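PDB 1K5C: endopolygalacturonase from Chondrostereum purpureum, which probably hydrolyses the alpha-1,4 links between galacturonic acid units inside pectin chains, as a family 28 glycoside hydrolase of right-handed parallel beta-helix fold. Local coordinates for residues A[106-111]-A[130-135]; A[153-158]-A[167-172]; A[161-166]-A[183-188]; A[211-216]-A[241-246]. All coordinates share one frame; numbering follows the deposited sequence.

Contact 1: A[106-111]-A[130-135]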
loop_
_atom_site.group_PDB
_atom_site.type_symbol
_atom_site.label_atom_id
_atom_site.label_comp_id
_atom_site.label_asym_id
_atom_site.label_seq_id
_atom_site.Cartn_x
_atom_site.Cartn_y
_atom_site.Cartn_z
ATOM N N SER A 106 -9.250 11.503 9.631
ATOM C CA SER A 106 -10.406 10.929 8.939
ATOM C C SER A 106 -10.862 11.904 7.850
ATOM O O SER A 106 -10.455 13.051 7.781
ATOM C CB SER A 106 -11.555 10.644 9.913
ATOM O OG SER A 106 -11.865 11.834 10.691
ATOM N N GLY A 107 -11.775 11.395 7.017
ATOM C CA GLY A 107 -12.342 12.155 5.925
ATOM C C GLY A 107 -12.237 11.419 4.607
ATOM O O GLY A 107 -12.178 10.182 4.573
ATOM N N THR A 108 -12.211 12.191 3.529
ATOM C CA THR A 108 -12.223 11.687 2.158
ATOM C C THR A 108 -11.227 12.484 1.342
ATOM O O THR A 108 -11.316 13.717 1.320
ATOM C CB THR A 108 -13.628 11.796 1.522
ATOM O OG1 THR A 108 -14.547 11.079 2.343
ATOM C CG2 THR A 108 -13.701 11.199 0.145
ATOM N N TYR A 109 -10.292 11.791 0.707
ATOM C CA TYR A 109 -9.215 12.366 -0.087
ATOM C C TYR A 109 -9.387 11.885 -1.510
ATOM O O TYR A 109 -9.383 10.668 -1.754
ATOM C CB TYR A 109 -7.828 11.913 0.456
ATOM C CG TYR A 109 -7.511 12.601 1.778
ATOM C CD1 TYR A 109 -8.153 12.306 2.954
ATOM C CD2 TYR A 109 -6.589 13.664 1.768
ATOM C CE1 TYR A 109 -7.873 13.005 4.142
ATOM C CE2 TYR A 109 -6.323 14.367 2.936
ATOM C CZ TYR A 109 -6.952 14.036 4.121
ATOM O OH TYR A 109 -6.662 14.760 5.244
ATOM N N LYS A 110 -9.510 12.838 -2.461
ATOM C CA LYS A 110 -9.838 12.437 -3.840
ATOM C C LYS A 110 -8.949 13.088 -4.871
ATOM O O LYS A 110 -8.584 14.257 -4.787
ATOM C CB LYS A 110 -11.310 12.913 -4.135
ATOM C CG LYS A 110 -12.350 12.369 -3.176
ATOM C CD LYS A 110 -13.629 13.177 -3.063
ATOM C CE LYS A 110 -13.389 14.491 -2.187
ATOM N NZ LYS A 110 -14.771 15.104 -2.088
ATOM N N LYS A 111 -8.674 12.310 -5.935
ATOM C CA LYS A 111 -8.284 12.864 -7.245
ATOM C C LYS A 111 -7.074 13.752 -7.185
ATOM O O LYS A 111 -7.041 14.912 -7.594
ATOM C CB LYS A 111 -9.482 13.596 -7.876
ATOM C CG LYS A 111 -10.596 12.634 -8.313
ATOM C CD LYS A 111 -10.171 11.847 -9.559
ATOM C CE LYS A 111 -11.263 11.049 -10.192
ATOM N NZ LYS A 111 -10.675 10.561 -11.498
ATOM N N HIS A 130 -13.698 7.026 9.906
ATOM C CA HIS A 130 -13.387 6.417 8.611
ATOM C C HIS A 130 -12.542 7.361 7.754
ATOM O O HIS A 130 -12.748 8.579 7.722
ATOM C CB HIS A 130 -14.688 6.076 7.870
ATOM C CG HIS A 130 -14.450 4.935 6.882
ATOM N ND1 HIS A 130 -14.648 3.634 7.324
ATOM C CD2 HIS A 130 -13.871 4.727 5.740
ATOM C CE1 HIS A 130 -14.360 2.711 6.442
ATOM N NE2 HIS A 130 -13.878 3.418 5.419
ATOM N N LEU A 131 -11.581 6.777 7.033
ATOM C CA LEU A 131 -10.708 7.497 6.112
ATOM C C LEU A 131 -10.781 6.828 4.748
ATOM O O LEU A 131 -10.491 5.623 4.654
ATOM C CB LEU A 131 -9.278 7.520 6.687
ATOM C CG LEU A 131 -8.256 8.235 5.789
ATOM C CD1 LEU A 131 -8.562 9.733 5.643
ATOM C CD2 LEU A 131 -6.875 8.085 6.413
ATOM N N THR A 132 -11.158 7.601 3.736
ATOM C CA THR A 132 -11.305 7.101 2.382
ATOM C C THR A 132 -10.347 7.823 1.475
ATOM O O THR A 132 -10.322 9.075 1.458
ATOM C CB THR A 132 -12.738 7.308 1.859
ATOM O OG1 THR A 132 -13.610 6.544 2.720
ATOM C CG2 THR A 132 -12.910 6.794 0.441
ATOM N N LEU A 133 -9.572 7.060 0.702
ATOM C CA LEU A 133 -8.700 7.583 -0.358
ATOM C C LEU A 133 -9.296 7.081 -1.681
ATOM O O LEU A 133 -9.480 5.866 -1.844
ATOM C CB LEU A 133 -7.262 7.094 -0.206
ATOM C CG LEU A 133 -6.349 7.842 0.772
ATOM C CD1 LEU A 133 -6.857 8.456 2.008
ATOM C CD2 LEU A 133 -5.090 6.983 1.049
ATOM N N ASP A 134 -9.623 8.002 -2.591
ATOM C CA ASP A 134 -10.436 7.649 -3.760
ATOM C C ASP A 134 -9.886 8.334 -4.986
ATOM O O ASP A 134 -9.822 9.571 -5.038
ATOM C CB ASP A 134 -11.903 8.051 -3.452
ATOM C CG ASP A 134 -12.900 7.614 -4.515
ATOM O OD1 ASP A 134 -12.508 7.275 -5.633
ATOM O OD2 ASP A 134 -14.096 7.546 -4.145
ATOM N N GLY A 135 -9.455 7.556 -5.974
ATOM C CA GLY A 135 -9.040 8.164 -7.246
ATOM C C GLY A 135 -7.680 8.825 -7.177
ATOM O O GLY A 135 -7.444 9.784 -7.911
HETATM O O HOH W 1 -14.210 8.152 4.832
#

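Contact 2: A[153-158]-A[167-172]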
loop_
_atom_site.group_PDB
_atom_site.type_symbol
_atom_site.label_atom_id
_atom_site.label_comp_id
_atom_site.label_asym_id
_atom_site.label_seq_id
_atom_site.Cartn_x
_atom_site.Cartn_y
_atom_site.Cartn_z
ATOM N N ASP A 153 6.538 1.868 -2.369
ATOM C CA ASP A 153 5.195 1.406 -2.004
ATOM C C ASP A 153 4.155 2.478 -2.323
ATOM O O ASP A 153 4.336 3.656 -2.036
ATOM C CB ASP A 153 5.084 1.152 -0.488
ATOM C CG ASP A 153 6.073 0.169 0.095
ATOM O OD1 ASP A 153 7.150 -0.072 -0.492
ATOM O OD2 ASP A 153 5.759 -0.341 1.216
ATOM N N GLY A 154 3.010 2.044 -2.869
ATOM C CA GLY A 154 1.946 3.016 -3.145
ATOM C C GLY A 154 1.304 3.562 -1.857
ATOM O O GLY A 154 1.344 4.779 -1.597
ATOM N N PHE A 155 0.740 2.627 -1.104
ATOM C CA PHE A 155 0.057 2.953 0.155
ATOM C C PHE A 155 0.575 2.006 1.235
ATOM O O PHE A 155 0.499 0.785 1.061
ATOM C CB PHE A 155 -1.474 2.720 0.043
ATOM C CG PHE A 155 -2.112 3.520 -1.069
ATOM C CD1 PHE A 155 -2.571 4.834 -0.842
ATOM C CD2 PHE A 155 -2.259 2.976 -2.353
ATOM C CE1 PHE A 155 -3.145 5.549 -1.883
ATOM C CE2 PHE A 155 -2.835 3.695 -3.371
ATOM C CZ PHE A 155 -3.260 4.993 -3.173
ATOM N N ASP A 156 1.075 2.576 2.332
ATOM C CA ASP A 156 1.441 1.811 3.543
ATOM C C ASP A 156 0.428 2.155 4.613
ATOM O O ASP A 156 0.296 3.325 4.981
ATOM C CB ASP A 156 2.856 2.181 3.998
ATOM C CG ASP A 156 3.939 1.745 3.034
ATOM O OD1 ASP A 156 3.801 0.539 2.568
ATOM O OD2 ASP A 156 4.884 2.451 2.741
ATOM N N VAL A 157 -0.314 1.145 5.077
ATOM C CA VAL A 157 -1.428 1.383 5.987
ATOM C C VAL A 157 -1.180 0.765 7.338
ATOM O O VAL A 157 -1.014 -0.449 7.454
ATOM C CB VAL A 157 -2.748 0.821 5.381
ATOM C CG1 VAL A 157 -3.922 1.114 6.318
ATOM C CG2 VAL A 157 -2.991 1.407 3.981
ATOM N N SER A 158 -1.208 1.614 8.373
ATOM C CA SER A 158 -1.222 1.208 9.804
ATOM C C SER A 158 -2.353 2.006 10.445
ATOM O O SER A 158 -2.124 3.123 10.924
ATOM C CB SER A 158 0.115 1.413 10.479
ATOM O OG SER A 158 1.107 0.515 9.962
ATOM N N CYS A 167 -7.996 3.745 -7.131
ATOM C CA CYS A 167 -6.638 4.297 -7.232
ATOM C C CYS A 167 -5.833 3.547 -8.283
ATOM O O CYS A 167 -6.204 2.429 -8.731
ATOM C CB CYS A 167 -5.967 4.221 -5.862
ATOM S SG CYS A 167 -6.708 5.304 -4.611
ATOM N N ILE A 168 -4.712 4.155 -8.668
ATOM C CA ILE A 168 -3.805 3.606 -9.675
ATOM C C ILE A 168 -2.388 3.705 -9.112
ATOM O O ILE A 168 -2.009 4.780 -8.657
ATOM C CB ILE A 168 -3.899 4.382 -11.003
ATOM C CG1 ILE A 168 -5.312 4.247 -11.587
ATOM C CG2 ILE A 168 -2.812 3.967 -11.964
ATOM C CD1 ILE A 168 -5.585 5.151 -12.770
ATOM N N VAL A 169 -1.645 2.609 -9.112
ATOM C CA VAL A 169 -0.262 2.626 -8.642
ATOM C C VAL A 169 0.644 1.978 -9.677
ATOM O O VAL A 169 0.451 0.812 -10.039
ATOM C CB VAL A 169 -0.111 1.848 -7.279
ATOM C CG1 VAL A 169 1.347 1.853 -6.869
ATOM C CG2 VAL A 169 -1.035 2.442 -6.227
ATOM N N LYS A 170 1.644 2.731 -10.124
ATOM C CA LYS A 170 2.682 2.269 -11.054
ATOM C C LYS A 170 4.007 2.425 -10.293
ATOM O O LYS A 170 4.448 3.553 -10.041
ATOM C CB LYS A 170 2.712 3.143 -12.315
ATOM C CG LYS A 170 1.357 3.132 -13.070
ATOM C CD LYS A 170 1.412 4.093 -14.256
ATOM C CE LYS A 170 0.070 4.035 -15.030
ATOM N NZ LYS A 170 0.099 5.155 -16.030
ATOM N N ASN A 171 4.611 1.309 -9.886
ATOM C CA ASN A 171 5.736 1.434 -8.961
ATOM C C ASN A 171 6.635 0.206 -9.035
ATOM O O ASN A 171 6.606 -0.520 -10.030
ATOM C CB ASN A 171 5.229 1.723 -7.523
ATOM C CG ASN A 171 4.585 0.496 -6.940
ATOM O OD1 ASN A 171 4.233 -0.444 -7.682
ATOM N ND2 ASN A 171 4.376 0.488 -5.619
ATOM N N GLN A 172 7.483 0.051 -7.991
ATOM C CA GLN A 172 8.505 -0.992 -7.950
ATOM C C GLN A 172 8.424 -1.803 -6.656
ATOM O O GLN A 172 9.353 -2.563 -6.353
ATOM C CB GLN A 172 9.939 -0.456 -8.125
ATOM C CG GLN A 172 10.153 0.272 -9.428
ATOM C CD GLN A 172 9.531 1.645 -9.496
ATOM O OE1 GLN A 172 8.927 2.005 -10.594
ATOM N NE2 GLN A 172 9.658 2.450 -8.505
#

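Contact 3: A[161-166]-A[183-188]. With NAG (2-acetamido-2-deoxy-beta-D-glucopyranose), chain C.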
loop_
_atom_site.group_PDB
_atom_site.type_symbol
_atom_site.label_atom_id
_atom_site.label_comp_id
_atom_site.label_asym_id
_atom_site.label_seq_id
_atom_site.Cartn_x
_atom_site.Cartn_y
_atom_site.Cartn_z
ATOM N N ASN A 161 -10.231 1.266 9.905
ATOM C CA ASN A 161 -11.349 1.952 9.267
ATOM C C ASN A 161 -10.944 2.776 8.051
ATOM O O ASN A 161 -11.291 3.938 7.904
ATOM C CB ASN A 161 -12.077 2.866 10.301
ATOM C CG ASN A 161 -12.448 2.092 11.542
ATOM O OD1 ASN A 161 -12.968 0.971 11.500
ATOM N ND2 ASN A 161 -12.201 2.757 12.687
ATOM N N VAL A 162 -10.210 2.111 7.146
ATOM C CA VAL A 162 -9.700 2.731 5.915
ATOM C C VAL A 162 -10.312 2.082 4.689
ATOM O O VAL A 162 -10.421 0.840 4.624
ATOM C CB VAL A 162 -8.155 2.560 5.892
ATOM C CG1 VAL A 162 -7.589 2.916 4.504
ATOM C CG2 VAL A 162 -7.518 3.408 6.965
ATOM N N THR A 163 -10.657 2.910 3.693
ATOM C CA THR A 163 -11.028 2.435 2.386
ATOM C C THR A 163 -10.139 3.127 1.353
ATOM O O THR A 163 -10.048 4.362 1.385
ATOM C CB THR A 163 -12.516 2.739 2.078
ATOM O OG1 THR A 163 -13.258 2.017 3.057
ATOM C CG2 THR A 163 -12.903 2.321 0.642
ATOM N N ILE A 164 -9.512 2.354 0.464
ATOM C CA ILE A 164 -8.727 2.872 -0.631
ATOM C C ILE A 164 -9.349 2.294 -1.900
ATOM O O ILE A 164 -9.395 1.046 -2.039
ATOM C CB ILE A 164 -7.232 2.478 -0.482
ATOM C CG1 ILE A 164 -6.666 3.173 0.777
ATOM C CG2 ILE A 164 -6.455 2.807 -1.750
ATOM C CD1 ILE A 164 -5.325 2.627 1.231
ATOM N N GLN A 165 -9.868 3.176 -2.764
ATOM C CA GLN A 165 -10.663 2.682 -3.905
ATOM C C GLN A 165 -10.366 3.546 -5.115
ATOM O O GLN A 165 -10.057 4.756 -5.011
ATOM C CB GLN A 165 -12.153 2.668 -3.602
ATOM C CG GLN A 165 -12.730 4.042 -3.217
ATOM C CD GLN A 165 -14.197 3.959 -2.777
ATOM O OE1 GLN A 165 -14.646 2.959 -2.278
ATOM N NE2 GLN A 165 -14.898 5.098 -2.954
ATOM N N ASN A 166 -10.516 2.916 -6.309
ATOM C CA ASN A 166 -10.412 3.651 -7.567
ATOM C C ASN A 166 -9.022 4.296 -7.747
ATOM O O ASN A 166 -8.903 5.261 -8.519
ATOM C CB ASN A 166 -11.498 4.738 -7.765
ATOM C CG ASN A 166 -12.869 4.157 -7.538
ATOM O OD1 ASN A 166 -13.203 3.084 -8.028
ATOM N ND2 ASN A 166 -13.695 4.878 -6.781
ATOM N N ASN A 183 -10.396 -3.476 9.734
ATOM C CA ASN A 183 -11.472 -2.938 8.885
ATOM C C ASN A 183 -10.853 -2.055 7.784
ATOM O O ASN A 183 -10.977 -0.819 7.802
ATOM C CB ASN A 183 -12.511 -2.165 9.708
ATOM C CG ASN A 183 -13.595 -1.599 8.785
ATOM O OD1 ASN A 183 -13.864 -2.122 7.685
ATOM N ND2 ASN A 183 -14.186 -0.493 9.232
ATOM N N ILE A 184 -10.203 -2.719 6.878
ATOM C CA ILE A 184 -9.480 -2.087 5.777
ATOM C C ILE A 184 -9.974 -2.697 4.460
ATOM O O ILE A 184 -9.964 -3.913 4.308
ATOM C CB ILE A 184 -7.945 -2.249 5.945
ATOM C CG1 ILE A 184 -7.485 -1.602 7.262
ATOM C CG2 ILE A 184 -7.213 -1.646 4.728
ATOM C CD1 ILE A 184 -6.207 -2.161 7.779
ATOM N N ARG A 185 -10.378 -1.807 3.552
ATOM C CA ARG A 185 -10.956 -2.211 2.276
ATOM C C ARG A 185 -10.111 -1.607 1.145
ATOM O O ARG A 185 -9.856 -0.406 1.158
ATOM C CB ARG A 185 -12.401 -1.751 2.177
ATOM C CG ARG A 185 -13.088 -2.202 0.892
ATOM C CD ARG A 185 -14.531 -1.672 0.922
ATOM N NE ARG A 185 -15.228 -2.758 1.353
ATOM C CZ ARG A 185 -15.981 -3.734 0.858
ATOM N NH1 ARG A 185 -16.355 -3.997 -0.350
ATOM N NH2 ARG A 185 -16.264 -4.426 1.927
ATOM N N PHE A 186 -9.675 -2.454 0.212
ATOM C CA PHE A 186 -8.864 -2.046 -0.943
ATOM C C PHE A 186 -9.690 -2.517 -2.171
ATOM O O PHE A 186 -9.713 -3.736 -2.436
ATOM C CB PHE A 186 -7.496 -2.668 -0.870
ATOM C CG PHE A 186 -6.510 -2.215 -1.943
ATOM C CD1 PHE A 186 -5.937 -0.945 -1.837
ATOM C CD2 PHE A 186 -6.153 -3.042 -2.997
ATOM C CE1 PHE A 186 -5.003 -0.531 -2.812
ATOM C CE2 PHE A 186 -5.229 -2.627 -3.959
ATOM C CZ PHE A 186 -4.648 -1.378 -3.855
ATOM N N GLU A 187 -10.395 -1.598 -2.831
ATOM C CA GLU A 187 -11.388 -1.986 -3.821
ATOM C C GLU A 187 -11.231 -1.196 -5.133
ATOM O O GLU A 187 -11.100 0.027 -5.154
ATOM C CB GLU A 187 -12.816 -1.775 -3.266
ATOM C CG GLU A 187 -13.898 -2.227 -4.235
ATOM C CD GLU A 187 -15.259 -2.421 -3.595
ATOM O OE1 GLU A 187 -15.542 -1.847 -2.537
ATOM O OE2 GLU A 187 -16.081 -3.149 -4.218
ATOM N N ASN A 188 -11.305 -1.942 -6.250
ATOM C CA ASN A 188 -11.372 -1.328 -7.596
ATOM C C ASN A 188 -10.159 -0.459 -7.875
ATOM O O ASN A 188 -10.273 0.608 -8.511
ATOM C CB ASN A 188 -12.683 -0.558 -7.785
ATOM C CG ASN A 188 -13.908 -1.449 -7.767
ATOM O OD1 ASN A 188 -13.815 -2.690 -7.818
ATOM N ND2 ASN A 188 -15.081 -0.875 -7.638
HETATM C C1 NAG C . -12.512 2.437 14.050
HETATM C C2 NAG C . -14.082 2.181 14.183
HETATM C C3 NAG C . -14.317 1.819 15.698
HETATM C C4 NAG C . -13.513 0.597 16.112
HETATM C C5 NAG C . -11.984 0.952 15.853
HETATM C C6 NAG C . -11.258 -0.374 16.033
HETATM C C7 NAG C . -15.400 3.765 12.854
HETATM C C8 NAG C . -15.965 5.088 12.731
HETATM N N2 NAG C . -14.727 3.469 13.966
HETATM O O3 NAG C . -15.733 1.595 15.908
HETATM O O4 NAG C . -13.533 0.363 17.549
HETATM O O5 NAG C . -11.933 1.160 14.390
HETATM O O6 NAG C . -11.474 -0.957 14.759
HETATM O O7 NAG C . -15.533 2.938 12.024
HETATM O O HOH W 2 -14.849 0.512 -1.371
HETATM O O HOH W 3 -12.284 2.104 -10.551
#

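Contact 4: A[211-216]-A[241-246]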
loop_
_atom_site.group_PDB
_atom_site.type_symbol
_atom_site.label_atom_id
_atom_site.label_comp_id
_atom_site.label_asym_id
_atom_site.label_seq_id
_atom_site.Cartn_x
_atom_site.Cartn_y
_atom_site.Cartn_z
ATOM N N VAL A 211 -9.982 -7.509 6.543
ATOM C CA VAL A 211 -9.474 -6.890 5.297
ATOM C C VAL A 211 -10.312 -7.459 4.162
ATOM O O VAL A 211 -10.520 -8.669 4.051
ATOM C CB VAL A 211 -7.994 -7.226 5.102
ATOM C CG1 VAL A 211 -7.524 -6.779 3.718
ATOM C CG2 VAL A 211 -7.117 -6.610 6.187
ATOM N N VAL A 212 -10.751 -6.557 3.273
ATOM C CA VAL A 212 -11.422 -6.945 2.016
ATOM C C VAL A 212 -10.601 -6.383 0.861
ATOM O O VAL A 212 -10.371 -5.169 0.782
ATOM C CB VAL A 212 -12.873 -6.418 1.979
ATOM C CG1 VAL A 212 -13.469 -6.668 0.605
ATOM C CG2 VAL A 212 -13.702 -7.123 3.070
ATOM N N ILE A 213 -10.162 -7.282 -0.017
ATOM C CA ILE A 213 -9.382 -6.960 -1.216
ATOM C C ILE A 213 -10.275 -7.337 -2.401
ATOM O O ILE A 213 -10.404 -8.549 -2.698
ATOM C CB ILE A 213 -8.037 -7.722 -1.205
ATOM C CG1 ILE A 213 -7.215 -7.415 -0.022
ATOM C CG2 ILE A 213 -7.290 -7.517 -2.523
ATOM C CD1 ILE A 213 -6.743 -6.105 0.199
ATOM N N LYS A 214 -10.927 -6.351 -3.004
ATOM C CA LYS A 214 -12.045 -6.661 -3.918
ATOM C C LYS A 214 -11.929 -5.859 -5.218
ATOM O O LYS A 214 -11.753 -4.650 -5.201
ATOM C CB LYS A 214 -13.382 -6.342 -3.265
ATOM C CG LYS A 214 -14.609 -6.658 -4.111
ATOM C CD LYS A 214 -15.896 -6.553 -3.305
ATOM C CE LYS A 214 -17.176 -6.856 -4.118
ATOM N NZ LYS A 214 -17.166 -7.920 -5.218
ATOM N N GLY A 215 -12.099 -6.571 -6.366
ATOM C CA GLY A 215 -12.304 -5.830 -7.615
ATOM C C GLY A 215 -11.066 -5.192 -8.197
ATOM O O GLY A 215 -11.193 -4.338 -9.086
ATOM N N ASN A 216 -9.866 -5.583 -7.728
ATOM C CA ASN A 216 -8.647 -4.946 -8.205
ATOM C C ASN A 216 -8.071 -5.652 -9.415
ATOM O O ASN A 216 -8.281 -6.838 -9.647
ATOM C CB ASN A 216 -7.584 -4.977 -7.048
ATOM C CG ASN A 216 -8.130 -4.340 -5.806
ATOM O OD1 ASN A 216 -8.474 -5.121 -4.809
ATOM N ND2 ASN A 216 -8.250 -3.085 -5.742
ATOM N N VAL A 241 -9.385 -12.219 6.179
ATOM C CA VAL A 241 -9.016 -11.610 4.917
ATOM C C VAL A 241 -9.846 -12.227 3.824
ATOM O O VAL A 241 -9.911 -13.452 3.722
ATOM C CB VAL A 241 -7.503 -11.839 4.631
ATOM C CG1 VAL A 241 -7.124 -11.171 3.284
ATOM C CG2 VAL A 241 -6.622 -11.327 5.785
ATOM N N THR A 242 -10.482 -11.382 3.020
ATOM C CA THR A 242 -11.292 -11.870 1.881
ATOM C C THR A 242 -10.778 -11.253 0.590
ATOM O O THR A 242 -10.789 -10.025 0.465
ATOM C CB THR A 242 -12.776 -11.510 2.091
ATOM O OG1 THR A 242 -13.200 -12.016 3.352
ATOM C CG2 THR A 242 -13.629 -12.093 0.965
ATOM N N TYR A 243 -10.396 -12.107 -0.319
ATOM C CA TYR A 243 -10.055 -11.726 -1.701
ATOM C C TYR A 243 -11.264 -12.054 -2.580
ATOM O O TYR A 243 -11.745 -13.192 -2.573
ATOM C CB TYR A 243 -8.841 -12.550 -2.195
ATOM C CG TYR A 243 -7.589 -12.306 -1.414
ATOM C CD1 TYR A 243 -6.781 -11.209 -1.650
ATOM C CD2 TYR A 243 -7.200 -13.187 -0.401
ATOM C CE1 TYR A 243 -5.614 -10.968 -0.934
ATOM C CE2 TYR A 243 -6.030 -12.983 0.326
ATOM C CZ TYR A 243 -5.244 -11.883 0.045
ATOM O OH TYR A 243 -4.113 -11.691 0.813
ATOM N N ASP A 244 -11.740 -11.043 -3.313
ATOM C CA ASP A 244 -13.012 -11.161 -4.066
ATOM C C ASP A 244 -12.833 -10.428 -5.366
ATOM O O ASP A 244 -12.468 -9.248 -5.364
ATOM C CB ASP A 244 -14.072 -10.552 -3.161
ATOM C CG ASP A 244 -15.490 -10.562 -3.670
ATOM O OD1 ASP A 244 -15.708 -10.503 -4.895
ATOM O OD2 ASP A 244 -16.387 -10.650 -2.749
ATOM N N ALA A 245 -13.022 -11.109 -6.531
ATOM C CA ALA A 245 -13.181 -10.372 -7.810
ATOM C C ALA A 245 -11.899 -9.679 -8.237
ATOM O O ALA A 245 -11.992 -8.626 -8.893
ATOM C CB ALA A 245 -14.336 -9.367 -7.737
ATOM N N ASN A 246 -10.710 -10.248 -7.983
ATOM C CA ASN A 246 -9.474 -9.633 -8.471
ATOM C C ASN A 246 -9.021 -10.291 -9.761
ATOM O O ASN A 246 -9.125 -11.516 -9.932
ATOM C CB ASN A 246 -8.376 -9.742 -7.403
ATOM C CG ASN A 246 -8.820 -9.077 -6.101
ATOM O OD1 ASN A 246 -8.888 -7.845 -5.999
ATOM N ND2 ASN A 246 -9.164 -9.900 -5.099
HETATM O O HOH W 4 -12.691 -9.994 5.364
HETATM O O HOH W 5 -18.960 -10.019 -3.080
HETATM O O HOH W 6 -11.176 -7.726 -11.337
#

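Contact 1: A[106-111]-A[130-135]
Ser106 meets residues 130-135 at their start, its CB 3.2 Å from His130 O, while its hydroxyl turns to Asp128 and Gly67. Gly107 follows at the corner, where its backbone angles (phi 128°) would jam a CB against the preceding carbonyl and so call for glycine. Its N-H bonds to His130 O at 3.1 Å, and its own carbonyl accepts from Thr132 N at 2.9 Å. A water that donates to the same carbonyl and hydrogen-bonds to Thr132 OG1 bridges the strands at this level as well. From Thr108 to Lys110 the chain runs parallel to 130-134, the axes 4.7 Å apart, and Thr108 stands beside Thr132 on the polar face, beta-branched residues suited to an extended chain. Tyr109 points to the other face. With CG beside its backbone N (chi1 -72°), the ring places CE1 3.7 Å from Leu131 CD1, and its CB lies 3.9 Å from Leu133 CD1. Its backbone N and O continue the sheet, bonding to Thr132 O and Asp134 N. Lys110 rises beside Asp134, but its amine goes to Asn69 and the carboxylate to Gln165 and Asn166. Lys111 ends the pairing with a bond from its N to Asp134 O. The chemistry thus divides by face: hydroxyls and charged groups lie on one, tyrosine and leucines on the other, as expected of a beta-helix wall between solvent and a hydrophobic core.

Contact 2: A[153-158]-A[167-172]
No backbone hydrogen bond joins residues 153-158 to 167-172; Gly154 and Val169, with CA atoms 5.9 Å apart, mark the close approach of two segments on different walls. Glycine suits this place, because a CB on Gly154 would run into Val169 CG2. Val169 spreads its two methyls over the neighbouring residues: CG1 lies 3.9 Å from Gly154 CA, and CG2, set beside the backbone N by a chi1 of 178° for CG1, comes to 3.6 Å from Phe155 CE2. The end of the same ring reaches Cys167, with CZ 3.7 Å from SG. This is an oblique sulfur-aromatic contact, the sulfur 57° off the ring normal. Asn171 ND2 comes near Gly154 N without bonding to it; its hydrogens go to Thr152 O and Asp174 O, satisfying a buried amide. Asp153, at the start of its segment, borders the galacturonate-binding residues Asn151 and Asp173. Phe155 also packs on Ile176 of strand 176-179 and Leu133 of strand 130-139, while Cys167 touches Ile136 of the latter, placing the contact in the interior between the walls.

Contact 3: A[161-166]-A[183-188]
A sugar-bearing asparagine takes part in this strand pairing: Asn161 ND2 is covalently bonded to C1 of an N-acetylglucosamine, while its OD1 accepts a hydrogen bond from Asn183 ND2 at 3.0 Å. The donor lies on a lone pair in the carbonyl plane of Asn161, and the two amides are turned 67° against each other. Asn183 reaches across because its CG is anti to the backbone N (chi1 179°). Beyond this pair, strands 162-165 and 184-187 run parallel at 5°, held by alternating backbone bonds such as Arg185 N to Val162 O and Ile164 N to Arg185 O, both 2.9 Å. On the inner face Ile164 CG2 lies 3.8 Å from Phe186 CD1, the branched methyl meeting the ring obliquely. Outside, along strand 184-187 itself, Arg185 NH1 forms a salt bridge of 3.2 Å with Glu187 OE1, which it meets from above the carboxylate plane. A water donating to both Gln165 OE1 and Glu187 OE1 ties the strands together, whereas Gln165 NE2 serves Asp134. Such in-register parallel pairing of successive coils, with aliphatic and aromatic residues facing the interior and polar ones outside, is that of the parallel beta-helix of family 28 enzymes.

Contact 4: A[211-216]-A[241-246]
Successive coils of the parallel beta-helix stack here, strand 211-214 on strand 241-244, their axes 4.7 Å apart, and both segments then turn at Gly215 and Ala245. Backbone bonds alternate between them, among them a straight one from Ile213 N to Thr242 O at 2.9 Å. On the inner face Val211 sits on Val241, like on like, and the aliphatic Ile213 lies alongside the Tyr243 side chain, its CB 3.7 Å from Tyr243 CD1. On the outer face Lys214 extends from a trans chi1 (-179°) beside Asp244 and bends at its last torsion, bringing NZ 3.0 Å from Asp244 OD1 in a salt bridge whose hydrogen bond is weak. Gly283 N supplies that oxygen with a further donor, and a water donates to OD2. Asn246 binds the turn with both ends of its amide: ND2 donates to Ile213 O at 3.0 Å, coming from above the carbonyl plane, and OD1 accepts from Asn216 N at 3.0 Å. Ile213 O therefore has two donors, since Asp244 N bonds to it as well. Gly215 has a positive phi (75°), which glycine takes readily. On one flank strand 184-187 pairs with 211-214, Ile213 touching Phe186; on the other Tyr243 stacks its ring on Phe280 of strand 275-280, and inward it meets Val225 and Ile227 of strand 223-230.

Contacts 1, 3 and 4 follow one another along one wall of the beta-helix, while contact 2 spans its interior. Contacts 1 and 3, with centres 9 Å apart, are joined where Leu133 N meets Thr163 O at 2.8 Å in a probable hydrogen bond; contacts 3 and 4 are joined likewise by Phe186 N and Val212 O at 2.9 Å. Contact 2 backs onto this wall through Leu133 CD2, 3.8 Å from Phe155 CE1, and Val157 CG2, 3.8 Å from Ile164 CD1. It also comes nearest the galacturonate site: the side chain of Asp153 lies about 4 Å from that of Asp173, whereas Tyr243 in contact 4 is about 7 Å from Arg226.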